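Local coordinates for oxidoreductase (Listeria innocua, PDB 3E18), which binds NAD through a Rossmann-fold domain and is probably a dehydrogenase of the GFO/IDH/MocA family, with a substrate that remains unidentified, at residues A[157-162]-A[171-176]; A[129-134]-A[186-191]; A[80-85]-A[106-111]; A[116-121]-A[313-318]; A[28-33]-A[306-311]. All coordinates share one frame; numbering follows the deposited sequence.

Contact 1: residues A[157-162]-A[171-176]; sequences NGIPGD and GGMVLD
M173 reaches from the first turn of helix 173-188 to I159 and P160, in the loop that follows strand 146-154. From CB the chain sets off on the backbone N side, CG lying anti to the carbonyl carbon (chi1 -76°). It then bends at CG and again at SD, and this double bend delivers the methyl CE, the one atom of the side chain that meets the loop. CE lies 3.9 Å from CG1 of I159 and 4.2 Å from its CG2, near the fork of the branched chain; the two side chains run past each other in opposite directions. P160 CD, a ring carbon, is 4.0 Å from M173 CE, the two side chains reaching toward each other. Beside this apolar patch, P160 CG comes no nearer than 4.5 Å to D176 OD2. That carboxylate has stronger partners, with its OD1 in a salt bridge to K96 and a hydrogen bond to a bound glycerol. D162, further along the same loop and preceded by a cis peptide, touches NAD. The arrangement thus borders the cofactor site, where K96 follows E95 in what is probably the family's Glu-Lys-Pro motif.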
# COMPACT_ATOMS: atom_id res chain seq x y z
N ASN A 157 7.45 9.53 16.51
CA ASN A 157 7.32 10.27 17.76
C ASN A 157 6.20 9.76 18.67
O ASN A 157 6.02 10.26 19.79
CB ASN A 157 7.16 11.77 17.48
CG ASN A 157 8.47 12.42 17.04
OD1 ASN A 157 9.54 12.07 17.52
ND2 ASN A 157 8.38 13.38 16.12
N GLY A 158 5.48 8.73 18.21
CA GLY A 158 4.41 8.15 19.01
C GLY A 158 3.17 9.03 19.05
O GLY A 158 2.98 9.87 18.17
N ILE A 159 2.34 8.82 20.07
CA ILE A 159 1.12 9.61 20.28
C ILE A 159 1.41 10.74 21.28
O ILE A 159 1.90 10.46 22.39
CB ILE A 159 -0.07 8.72 20.77
CG1 ILE A 159 -0.45 7.68 19.71
CG2 ILE A 159 -1.30 9.56 21.16
CD1 ILE A 159 -1.43 6.63 20.23
N PRO A 160 1.13 12.00 20.90
CA PRO A 160 1.51 13.15 21.72
C PRO A 160 0.56 13.39 22.89
O PRO A 160 -0.63 13.08 22.80
CB PRO A 160 1.45 14.32 20.74
CG PRO A 160 0.45 13.91 19.70
CD PRO A 160 0.44 12.41 19.66
N GLY A 161 1.09 13.96 23.97
CA GLY A 161 0.36 14.10 25.23
C GLY A 161 0.17 12.75 25.91
O GLY A 161 1.04 11.88 25.73
N ASP A 162 -0.88 12.48 26.70
CA ASP A 162 -2.08 13.28 27.13
C ASP A 162 -3.41 12.57 26.77
O ASP A 162 -3.43 11.36 26.56
CB ASP A 162 -2.05 14.81 26.86
CG ASP A 162 -2.49 15.24 25.44
OD1 ASP A 162 -2.93 14.41 24.60
OD2 ASP A 162 -2.37 16.46 25.16
N GLY A 171 -9.26 9.77 21.35
CA GLY A 171 -7.84 9.71 21.02
C GLY A 171 -7.49 8.79 19.88
O GLY A 171 -8.38 8.21 19.22
N GLY A 172 -6.19 8.63 19.64
CA GLY A 172 -5.73 7.82 18.51
C GLY A 172 -5.51 8.56 17.20
O GLY A 172 -5.99 9.68 17.03
N MET A 173 -4.82 7.91 16.27
CA MET A 173 -4.40 8.56 15.02
C MET A 173 -5.47 8.68 13.93
O MET A 173 -5.40 9.61 13.11
CB MET A 173 -3.11 7.93 14.46
CG MET A 173 -1.83 8.33 15.21
SD MET A 173 -1.47 10.12 15.33
CE MET A 173 -1.71 10.32 17.08
N VAL A 174 -6.43 7.77 13.90
CA VAL A 174 -7.56 7.91 12.95
C VAL A 174 -8.25 9.26 13.21
O VAL A 174 -8.49 10.05 12.30
CB VAL A 174 -8.56 6.75 13.07
CG1 VAL A 174 -9.77 6.98 12.18
CG2 VAL A 174 -7.91 5.41 12.70
N LEU A 175 -8.53 9.53 14.48
CA LEU A 175 -9.23 10.74 14.88
C LEU A 175 -8.34 12.00 14.88
O LEU A 175 -8.83 13.12 14.80
CB LEU A 175 -9.90 10.51 16.25
CG LEU A 175 -11.11 9.57 16.17
CD1 LEU A 175 -11.64 9.21 17.56
CD2 LEU A 175 -12.20 10.21 15.34
N ASP A 176 -7.03 11.81 14.93
CA ASP A 176 -6.10 12.92 14.98
C ASP A 176 -5.67 13.33 13.57
O ASP A 176 -6.05 14.39 13.08
CB ASP A 176 -4.90 12.54 15.84
CG ASP A 176 -3.99 13.71 16.16
OD1 ASP A 176 -4.26 14.85 15.71
OD2 ASP A 176 -3.00 13.49 16.87

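Contact 2: residues A[129-134]-A[186-191]; sequences EDFLII and LFLVDS
F131 and F187 both send their rings out with CG anti to the backbone N (chi1 166° and 179°), and from two different helices these torsions carry the rings into the same gap. They meet rim against rim. F131 CE2 is 3.8 Å from F187 CD2, and F131 CZ stands equally close to that atom, so a corner of one ring fits against one side of the other. Each ring has its neighbour at the edge, near its own plane, and the planes are turned about 41° apart; neither ring lies over the other's face. Next along the rim of F131, CE1 comes 4.2 Å from CB of L188, so that the ring is flanked along its edge by two consecutive residues of the other helix. L188 itself continues past F131 in the opposite direction, and its CD2 ends 4.1 Å from the branch methyl CG2 of I134, one helical turn beyond F131. These two aliphatic chains cross at about a right angle. With carbon alone on both sides, the fit depends on shape and burial. The last turn of helix 173-188 is thereby laid against the first turns of helix 129-140, and V189 leaves helical geometry directly afterwards. R126 makes a cation-pi contact with F187, while K135 and F138, further along helix 129-140, pack on the same end. Below, L149 of strand 146-154 receives both I134 and L188, so the two helices close over the large mixed sheet.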
# COMPACT_ATOMS: atom_id res chain seq x y z
N GLU A 129 -0.10 23.31 1.38
CA GLU A 129 0.53 23.53 0.07
C GLU A 129 0.76 22.23 -0.73
O GLU A 129 0.45 22.16 -1.93
CB GLU A 129 1.85 24.28 0.26
CG GLU A 129 2.28 25.07 -0.96
CD GLU A 129 3.48 25.99 -0.72
OE1 GLU A 129 3.80 26.31 0.45
OE2 GLU A 129 4.11 26.38 -1.73
N ASP A 130 1.27 21.20 -0.05
CA ASP A 130 1.43 19.88 -0.67
C ASP A 130 0.11 19.34 -1.23
O ASP A 130 0.08 18.80 -2.33
CB ASP A 130 2.00 18.89 0.33
CG ASP A 130 1.14 18.72 1.56
OD1 ASP A 130 0.91 19.72 2.29
OD2 ASP A 130 0.71 17.59 1.82
N PHE A 131 -0.97 19.49 -0.47
CA PHE A 131 -2.29 19.03 -0.92
C PHE A 131 -2.78 19.85 -2.11
O PHE A 131 -3.40 19.31 -3.03
CB PHE A 131 -3.31 19.07 0.24
CG PHE A 131 -4.73 18.93 -0.22
CD1 PHE A 131 -5.17 17.74 -0.79
CD2 PHE A 131 -5.62 20.00 -0.10
CE1 PHE A 131 -6.49 17.60 -1.27
CE2 PHE A 131 -6.96 19.87 -0.58
CZ PHE A 131 -7.38 18.67 -1.15
N LEU A 132 -2.53 21.16 -2.09
CA LEU A 132 -2.96 22.03 -3.18
C LEU A 132 -2.20 21.78 -4.49
O LEU A 132 -2.76 21.96 -5.59
CB LEU A 132 -2.94 23.51 -2.76
CG LEU A 132 -3.98 23.89 -1.69
CD1 LEU A 132 -3.84 25.35 -1.28
CD2 LEU A 132 -5.42 23.60 -2.13
N ILE A 133 -0.95 21.33 -4.38
CA ILE A 133 -0.20 20.78 -5.54
C ILE A 133 -0.93 19.58 -6.16
O ILE A 133 -1.13 19.53 -7.37
CB ILE A 133 1.26 20.43 -5.18
CG1 ILE A 133 2.04 21.71 -4.88
CG2 ILE A 133 1.96 19.67 -6.32
CD1 ILE A 133 3.38 21.47 -4.23
N ILE A 134 -1.36 18.63 -5.32
CA ILE A 134 -2.14 17.47 -5.80
C ILE A 134 -3.47 17.89 -6.43
O ILE A 134 -3.91 17.34 -7.45
CB ILE A 134 -2.38 16.43 -4.64
CG1 ILE A 134 -1.04 16.01 -4.00
CG2 ILE A 134 -3.10 15.20 -5.15
CD1 ILE A 134 -0.07 15.28 -4.95
N LEU A 186 -11.75 13.44 0.42
CA LEU A 186 -13.18 13.56 0.10
C LEU A 186 -13.53 14.95 -0.46
O LEU A 186 -14.46 15.11 -1.27
CB LEU A 186 -14.01 13.20 1.33
CG LEU A 186 -14.69 11.82 1.34
CD1 LEU A 186 -13.75 10.70 0.92
CD2 LEU A 186 -15.35 11.50 2.68
N PHE A 187 -12.77 15.94 -0.03
CA PHE A 187 -12.82 17.28 -0.63
C PHE A 187 -12.35 17.25 -2.10
O PHE A 187 -12.95 17.90 -2.95
CB PHE A 187 -11.99 18.26 0.22
CG PHE A 187 -11.94 19.67 -0.32
CD1 PHE A 187 -13.11 20.34 -0.69
CD2 PHE A 187 -10.72 20.34 -0.42
CE1 PHE A 187 -13.06 21.66 -1.18
CE2 PHE A 187 -10.65 21.66 -0.91
CZ PHE A 187 -11.83 22.31 -1.28
N LEU A 188 -11.29 16.48 -2.39
CA LEU A 188 -10.75 16.39 -3.75
C LEU A 188 -11.65 15.61 -4.72
O LEU A 188 -11.94 16.08 -5.82
CB LEU A 188 -9.35 15.78 -3.74
CG LEU A 188 -8.57 15.83 -5.06
CD1 LEU A 188 -8.38 17.27 -5.55
CD2 LEU A 188 -7.23 15.13 -4.92
N VAL A 189 -12.07 14.42 -4.30
CA VAL A 189 -12.76 13.48 -5.19
C VAL A 189 -14.25 13.77 -5.15
O VAL A 189 -14.84 13.86 -4.08
CB VAL A 189 -12.46 12.02 -4.77
CG1 VAL A 189 -13.14 11.02 -5.71
CG2 VAL A 189 -10.94 11.78 -4.75
N ASP A 190 -14.86 13.95 -6.32
CA ASP A 190 -16.30 14.22 -6.40
C ASP A 190 -17.01 12.92 -6.73
O ASP A 190 -17.53 12.72 -7.84
CB ASP A 190 -16.60 15.32 -7.43
CG ASP A 190 -18.09 15.65 -7.55
OD1 ASP A 190 -18.82 15.61 -6.52
OD2 ASP A 190 -18.54 15.93 -8.68
N SER A 191 -17.04 12.03 -5.74
CA SER A 191 -17.61 10.70 -5.87
C SER A 191 -17.86 10.12 -4.48
O SER A 191 -17.15 10.42 -3.52
CB SER A 191 -16.66 9.78 -6.65
OG SER A 191 -17.32 8.59 -7.03

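Contact 3: residues A[80-85]-A[106-111]; sequences ELAISA and LAIMDV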
# COMPACT_ATOMS: atom_id res chain seq x y z
N GLU A 80 -21.30 19.14 23.31
CA GLU A 80 -22.05 19.85 24.36
C GLU A 80 -21.77 21.35 24.32
O GLU A 80 -22.70 22.16 24.40
CB GLU A 80 -21.75 19.28 25.76
CG GLU A 80 -22.52 19.96 26.90
CD GLU A 80 -22.24 19.35 28.28
OE1 GLU A 80 -22.64 18.19 28.53
OE2 GLU A 80 -21.62 20.05 29.11
N LEU A 81 -20.49 21.71 24.19
CA LEU A 81 -20.08 23.11 24.12
C LEU A 81 -20.61 23.81 22.87
O LEU A 81 -20.99 24.98 22.94
CB LEU A 81 -18.56 23.24 24.21
CG LEU A 81 -17.91 22.64 25.46
CD1 LEU A 81 -16.38 22.72 25.40
CD2 LEU A 81 -18.43 23.24 26.74
N ALA A 82 -20.63 23.10 21.74
CA ALA A 82 -21.16 23.65 20.49
C ALA A 82 -22.66 23.88 20.56
O ALA A 82 -23.12 24.95 20.21
CB ALA A 82 -20.81 22.76 19.29
N ILE A 83 -23.41 22.87 21.01
CA ILE A 83 -24.87 23.00 21.11
C ILE A 83 -25.22 24.11 22.11
O ILE A 83 -26.06 24.95 21.82
CB ILE A 83 -25.55 21.65 21.45
CG1 ILE A 83 -25.43 20.70 20.25
CG2 ILE A 83 -27.02 21.86 21.88
CD1 ILE A 83 -25.90 19.27 20.51
N SER A 84 -24.52 24.17 23.25
CA SER A 84 -24.69 25.28 24.19
C SER A 84 -24.47 26.66 23.58
O SER A 84 -25.23 27.58 23.85
CB SER A 84 -23.75 25.13 25.39
OG SER A 84 -24.18 24.05 26.17
N ALA A 85 -23.40 26.80 22.78
CA ALA A 85 -23.09 28.09 22.18
C ALA A 85 -24.15 28.47 21.15
O ALA A 85 -24.64 29.60 21.14
CB ALA A 85 -21.71 28.08 21.55
N LEU A 106 -24.88 15.59 13.14
CA LEU A 106 -26.21 15.80 12.58
C LEU A 106 -27.09 16.56 13.60
O LEU A 106 -27.85 17.45 13.22
CB LEU A 106 -26.84 14.46 12.23
CG LEU A 106 -27.36 14.10 10.84
CD1 LEU A 106 -26.51 14.69 9.71
CD2 LEU A 106 -27.40 12.59 10.73
N ALA A 107 -26.94 16.23 14.89
CA ALA A 107 -27.60 16.96 15.97
C ALA A 107 -27.21 18.43 16.02
O ALA A 107 -28.08 19.30 16.13
CB ALA A 107 -27.36 16.29 17.31
N ILE A 108 -25.90 18.71 15.96
CA ILE A 108 -25.39 20.07 15.92
C ILE A 108 -25.89 20.86 14.71
O ILE A 108 -26.34 21.99 14.86
CB ILE A 108 -23.86 20.08 15.94
CG1 ILE A 108 -23.36 19.53 17.27
CG2 ILE A 108 -23.34 21.50 15.71
CD1 ILE A 108 -21.84 19.43 17.35
N MET A 109 -25.84 20.23 13.54
CA MET A 109 -26.37 20.80 12.30
C MET A 109 -27.85 21.20 12.43
O MET A 109 -28.24 22.30 12.00
CB MET A 109 -26.18 19.82 11.12
CG MET A 109 -24.72 19.73 10.57
SD MET A 109 -24.40 18.34 9.43
CE MET A 109 -25.53 18.69 8.10
N ASP A 110 -28.64 20.32 13.03
CA ASP A 110 -30.05 20.58 13.32
C ASP A 110 -30.25 21.80 14.22
O ASP A 110 -31.04 22.67 13.91
CB ASP A 110 -30.70 19.36 13.98
CG ASP A 110 -30.99 18.24 12.99
OD1 ASP A 110 -31.02 18.49 11.76
OD2 ASP A 110 -31.18 17.10 13.46
N VAL A 111 -29.51 21.86 15.32
CA VAL A 111 -29.56 23.00 16.24
C VAL A 111 -29.17 24.30 15.52
O VAL A 111 -29.88 25.28 15.62
CB VAL A 111 -28.72 22.77 17.53
CG1 VAL A 111 -28.69 24.02 18.40
CG2 VAL A 111 -29.27 21.58 18.33
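Helices 80-85 and 106-111 run side by side in the same direction, their axes 9° from parallel and 9.7 Å apart at closest approach, with the CA atoms of I83 and I108 only 6.0 Å from each other. The two isoleucines form the middle of the contact. In each, CG1 stands beside the backbone N and anti to the carbonyl carbon (chi1 -69° in I83, -66° in I108), and the arms cross obliquely with I83 CG1 3.8 Å from I108 CG1. The terminal methyl of I83 also lies alongside, its CD1 4.1 Å from I108 CG1. I108 reaches on past its partner, putting CD1 4.0 Å from the single methyl CB of A82. On the other branch of I83, CG2 meets V111 CG2 at 4.2 Å, one turn further along. On the far side of helix 80-85, the carbonyl O of E80 takes two bonds from S84: the backbone N and, at 3.0 Å, the hydroxyl OG, which come from opposite faces of the carbonyl plane. I71 of strand 68-71 touches A82 from the sheet below. Parallel helices packed over one face of a parallel sheet, each linking successive strands (68-71 to 91-95, then 91-95 to 119-122), are the beta-alpha-beta crossovers of a Rossmann fold.

Contact 4: residues A[116-121]-A[313-318]; sequences NKHFMV and DVLNNT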
# COMPACT_ATOMS: atom_id res chain seq x y z
N ASN A 116 -30.72 29.55 13.59
CA ASN A 116 -30.22 30.42 12.52
C ASN A 116 -28.82 30.98 12.84
O ASN A 116 -28.59 32.19 12.82
CB ASN A 116 -31.24 31.52 12.20
CG ASN A 116 -30.96 32.25 10.90
OD1 ASN A 116 -30.28 31.72 10.02
ND2 ASN A 116 -31.49 33.46 10.77
N LYS A 117 -27.90 30.08 13.18
CA LYS A 117 -26.49 30.44 13.42
C LYS A 117 -25.60 29.48 12.64
O LYS A 117 -26.06 28.44 12.18
CB LYS A 117 -26.15 30.42 14.92
CG LYS A 117 -26.92 31.44 15.79
CD LYS A 117 -26.42 32.89 15.57
CE LYS A 117 -27.42 33.92 16.09
NZ LYS A 117 -26.94 35.31 15.80
N HIS A 118 -24.33 29.83 12.49
CA HIS A 118 -23.42 29.03 11.67
C HIS A 118 -22.50 28.17 12.52
O HIS A 118 -21.99 28.59 13.57
CB HIS A 118 -22.59 29.90 10.71
CG HIS A 118 -23.40 30.60 9.66
ND1 HIS A 118 -23.88 29.96 8.54
CD2 HIS A 118 -23.80 31.89 9.56
CE1 HIS A 118 -24.56 30.82 7.80
NE2 HIS A 118 -24.52 32.00 8.40
N PHE A 119 -22.31 26.94 12.06
CA PHE A 119 -21.33 26.04 12.64
C PHE A 119 -20.34 25.68 11.53
O PHE A 119 -20.76 25.29 10.45
CB PHE A 119 -22.03 24.78 13.17
CG PHE A 119 -21.08 23.73 13.67
CD1 PHE A 119 -20.62 23.77 14.98
CD2 PHE A 119 -20.63 22.71 12.84
CE1 PHE A 119 -19.75 22.81 15.46
CE2 PHE A 119 -19.74 21.75 13.31
CZ PHE A 119 -19.31 21.80 14.62
N MET A 120 -19.04 25.80 11.82
CA MET A 120 -17.99 25.47 10.84
C MET A 120 -16.88 24.64 11.47
O MET A 120 -16.42 24.97 12.56
CB MET A 120 -17.37 26.76 10.27
CG MET A 120 -16.31 26.54 9.14
SD MET A 120 -15.85 28.01 8.17
CE MET A 120 -17.27 28.07 7.08
N VAL A 121 -16.46 23.59 10.78
CA VAL A 121 -15.33 22.76 11.20
C VAL A 121 -14.01 23.36 10.73
O VAL A 121 -13.89 23.76 9.58
CB VAL A 121 -15.46 21.36 10.62
N ASP A 313 -16.99 35.84 5.87
CA ASP A 313 -17.77 36.02 4.64
C ASP A 313 -19.09 35.24 4.70
O ASP A 313 -20.09 35.67 4.12
CB ASP A 313 -16.98 35.56 3.42
CG ASP A 313 -15.81 36.50 3.06
OD1 ASP A 313 -15.70 37.61 3.63
OD2 ASP A 313 -14.99 36.10 2.20
N VAL A 314 -19.06 34.07 5.35
CA VAL A 314 -20.26 33.27 5.60
C VAL A 314 -21.19 33.99 6.59
O VAL A 314 -22.39 34.10 6.35
CB VAL A 314 -19.91 31.83 6.08
CG1 VAL A 314 -21.13 31.11 6.64
CG2 VAL A 314 -19.31 31.03 4.94
N LEU A 315 -20.61 34.54 7.66
CA LEU A 315 -21.37 35.32 8.65
C LEU A 315 -22.02 36.56 8.04
O LEU A 315 -23.13 36.93 8.44
CB LEU A 315 -20.47 35.77 9.82
CG LEU A 315 -19.79 34.73 10.73
CD1 LEU A 315 -19.29 35.36 12.03
CD2 LEU A 315 -20.69 33.54 11.01
N ASN A 316 -21.32 37.19 7.10
CA ASN A 316 -21.79 38.39 6.41
C ASN A 316 -22.69 38.05 5.23
O ASN A 316 -23.15 38.95 4.51
CB ASN A 316 -20.60 39.24 5.94
CG ASN A 316 -19.91 39.97 7.09
OD1 ASN A 316 -18.70 40.14 7.09
ND2 ASN A 316 -20.69 40.41 8.06
N ASN A 317 -22.94 36.76 5.04
CA ASN A 317 -23.75 36.20 3.94
C ASN A 317 -23.32 36.63 2.51
O ASN A 317 -24.16 36.82 1.62
CB ASN A 317 -25.26 36.43 4.18
CG ASN A 317 -26.14 35.48 3.38
OD1 ASN A 317 -25.72 34.37 3.01
ND2 ASN A 317 -27.36 35.91 3.09
N THR A 318 -22.01 36.75 2.30
CA THR A 318 -21.49 37.11 0.98
C THR A 318 -20.84 35.96 0.23
O THR A 318 -20.49 36.09 -0.94
CB THR A 318 -20.50 38.29 1.06
OG1 THR A 318 -19.48 38.00 2.02
CG2 THR A 318 -21.23 39.58 1.45
O HOH W 1 -25.54 34.73 8.29
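H118 and V314 bury the most surface here, with L315 next. V314 sends CG1 out anti to its own backbone N (chi1 167°), and this methyl sits over the middle of the imidazole: CG1 is 3.6 Å from the centroid of the H118 ring and 14° off the ring normal, a clear CH-pi contact. Its shortest approach to a ring atom is 3.5 Å, to ND1. L315, the next residue, brings CD2 in obliquely beside the same ring, 3.8 Å from H118 CD2, and the side chains slide past each other in opposite directions. The second methyl of V314 serves the next residue but one after H118: V314 CG2 is 4.2 Å from CE of M120, whose chain bends at its last torsion. H118, just before the strand, and M120 within it thus face the helix together and take one methyl each from a single valine. At the ring edge, in plane, stands a water 2.9 Å from H118 NE2. The same water donates to L315 O, at 3.3 Å, one of the last carbonyls of helix 307-315, which closes in a Schellman motif at N317. H91 of strand 91-95 accepts from the backbone N of H118 and its ring meets that of H118. The chemistry is therefore divided by position: V314 covers one imidazole face and touches M120, whereas at the ring edge a water joins the imidazole to the carbonyl of a helix end, so that a polar ring can pack on methyls and still have its NE2 provided for.

Contact 5: residues A[28-33]-A[306-311]; sequences DNLEVH and SFYNNF
An N-capped helix start, the first turn of helix 307-315, meets the turn leading into strand 30-36 through D28 and N309. The backbone N of D28 donates to OD1 of N309 at 2.9 Å; the bond is nearly straight (168°) and lies in the carbonyl plane. The same amide oxygen accepts from a water, 2.9 Å from N309 OD1, which in turn takes the N-H of N29 (2.8 Å from N29 N). A second water bridges the outer ends, 3.0 Å from both D28 OD1 and N309 ND2, so both ends of the amide are held and its flip is fixed. Carboxylate and amide planes are 29° apart. Strand 30-36 is an outermost strand of the Rossmann sheet, and helix 307-315, far along the chain, returns to cover the sheet next to helix 15-25, and its residues F307, N310 and F311 rest on M120 of strand 119-122. The cap is S306, whose OG accepts from N309 N at 3.2 Å. Deeper in, L30 extends with CG anti to the backbone N (chi1 178°) and sets its methyl CD2 3.5 Å from Y308 CD2, obliquely to the ring. The phenol OH of Y308 bonds to ND1 of H20 on helix 15-25.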
# COMPACT_ATOMS: atom_id res chain seq x y z
N ASP A 28 -9.63 39.65 8.55
CA ASP A 28 -9.95 41.08 8.36
C ASP A 28 -10.89 41.65 9.41
O ASP A 28 -10.52 42.59 10.12
CB ASP A 28 -10.50 41.34 6.95
CG ASP A 28 -9.47 41.10 5.87
OD1 ASP A 28 -8.26 41.29 6.16
OD2 ASP A 28 -9.86 40.71 4.75
N ASN A 29 -12.09 41.09 9.53
CA ASN A 29 -13.10 41.65 10.43
C ASN A 29 -13.54 40.72 11.55
O ASN A 29 -14.72 40.39 11.69
CB ASN A 29 -14.31 42.13 9.63
CG ASN A 29 -13.99 43.32 8.76
OD1 ASN A 29 -13.54 44.36 9.25
ND2 ASN A 29 -14.23 43.18 7.45
N LEU A 30 -12.56 40.28 12.32
CA LEU A 30 -12.76 39.34 13.39
C LEU A 30 -11.66 39.58 14.39
O LEU A 30 -10.51 39.73 14.00
CB LEU A 30 -12.64 37.91 12.85
CG LEU A 30 -12.77 36.74 13.82
CD1 LEU A 30 -14.23 36.38 14.07
CD2 LEU A 30 -12.06 35.57 13.21
N GLU A 31 -11.99 39.64 15.66
CA GLU A 31 -10.94 39.72 16.67
C GLU A 31 -11.22 38.77 17.83
O GLU A 31 -12.34 38.26 17.97
CB GLU A 31 -10.75 41.17 17.14
CG GLU A 31 -11.81 41.70 18.05
CD GLU A 31 -11.49 43.10 18.57
OE1 GLU A 31 -11.64 44.07 17.80
OE2 GLU A 31 -11.11 43.21 19.76
N VAL A 32 -10.19 38.52 18.64
CA VAL A 32 -10.32 37.68 19.81
C VAL A 32 -10.78 38.56 20.96
O VAL A 32 -10.04 39.41 21.44
CB VAL A 32 -9.00 36.96 20.18
CG1 VAL A 32 -9.21 36.08 21.39
CG2 VAL A 32 -8.47 36.14 19.00
N HIS A 33 -12.02 38.34 21.38
CA HIS A 33 -12.61 39.10 22.48
C HIS A 33 -12.07 38.63 23.82
O HIS A 33 -11.97 39.41 24.76
CB HIS A 33 -14.12 38.95 22.46
CG HIS A 33 -14.84 40.00 23.24
ND1 HIS A 33 -15.08 41.26 22.73
CD2 HIS A 33 -15.40 39.98 24.47
CE1 HIS A 33 -15.74 41.98 23.63
NE2 HIS A 33 -15.95 41.22 24.69
N SER A 306 -8.58 32.71 3.16
CA SER A 306 -8.21 31.92 4.32
C SER A 306 -9.47 31.37 5.00
O SER A 306 -10.57 31.85 4.75
CB SER A 306 -7.40 32.76 5.31
OG SER A 306 -8.23 33.67 6.05
N PHE A 307 -9.29 30.35 5.84
CA PHE A 307 -10.41 29.77 6.59
C PHE A 307 -11.22 30.83 7.35
O PHE A 307 -12.44 30.93 7.20
CB PHE A 307 -9.90 28.69 7.56
CG PHE A 307 -10.98 28.15 8.46
CD1 PHE A 307 -11.77 27.09 8.03
CD2 PHE A 307 -11.21 28.71 9.71
CE1 PHE A 307 -12.76 26.59 8.85
CE2 PHE A 307 -12.22 28.22 10.54
CZ PHE A 307 -12.99 27.16 10.11
N TYR A 308 -10.54 31.63 8.15
CA TYR A 308 -11.22 32.61 8.98
C TYR A 308 -11.84 33.77 8.22
O TYR A 308 -12.86 34.31 8.66
CB TYR A 308 -10.29 33.12 10.09
CG TYR A 308 -10.37 32.32 11.36
CD1 TYR A 308 -9.27 31.60 11.83
CD2 TYR A 308 -11.55 32.28 12.11
CE1 TYR A 308 -9.34 30.87 13.01
CE2 TYR A 308 -11.63 31.56 13.29
CZ TYR A 308 -10.51 30.87 13.74
OH TYR A 308 -10.58 30.15 14.90
N ASN A 309 -11.27 34.14 7.06
CA ASN A 309 -11.90 35.16 6.22
C ASN A 309 -13.12 34.60 5.53
O ASN A 309 -14.11 35.30 5.33
CB ASN A 309 -10.92 35.74 5.20
CG ASN A 309 -9.98 36.76 5.80
OD1 ASN A 309 -10.34 37.46 6.75
ND2 ASN A 309 -8.78 36.86 5.26
N ASN A 310 -13.05 33.33 5.19
CA ASN A 310 -14.23 32.66 4.65
C ASN A 310 -15.37 32.54 5.68
O ASN A 310 -16.54 32.71 5.34
CB ASN A 310 -13.87 31.28 4.12
CG ASN A 310 -15.07 30.55 3.59
OD1 ASN A 310 -15.39 29.45 4.04
ND2 ASN A 310 -15.78 31.18 2.69
N PHE A 311 -15.02 32.19 6.91
CA PHE A 311 -15.96 32.13 8.04
C PHE A 311 -16.70 33.47 8.21
O PHE A 311 -17.92 33.49 8.30
CB PHE A 311 -15.23 31.74 9.34
CG PHE A 311 -16.12 31.75 10.58
CD1 PHE A 311 -17.12 30.79 10.74
CD2 PHE A 311 -15.94 32.71 11.57
CE1 PHE A 311 -17.94 30.79 11.88
CE2 PHE A 311 -16.75 32.72 12.72
CZ PHE A 311 -17.75 31.76 12.87
O HOH W 2 -6.80 38.71 6.54
O HOH W 3 -12.63 38.95 7.81

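In the fold
Contact 2 is the buried one, purely apolar, closing two helices over the mixed sheet; the other four are partly buried. Contacts 1 and 2 use opposite ends of helix 173-188, so their centres lie about 24 Å apart, and contact 1 alone borders the NAD site. Contacts 3, 4 and 5 belong to the Rossmann half. Contact 3 is aliphatic helix-helix packing, whereas contacts 4 and 5 hold helix 307-315 at its two ends and take water at their rims. F119 ties contact 3 to contact 4, its CD1 3.6 Å from I108 CG2. Contacts 4 and 5 meet where M120 SD lies 3.5 Å from F307 CE1.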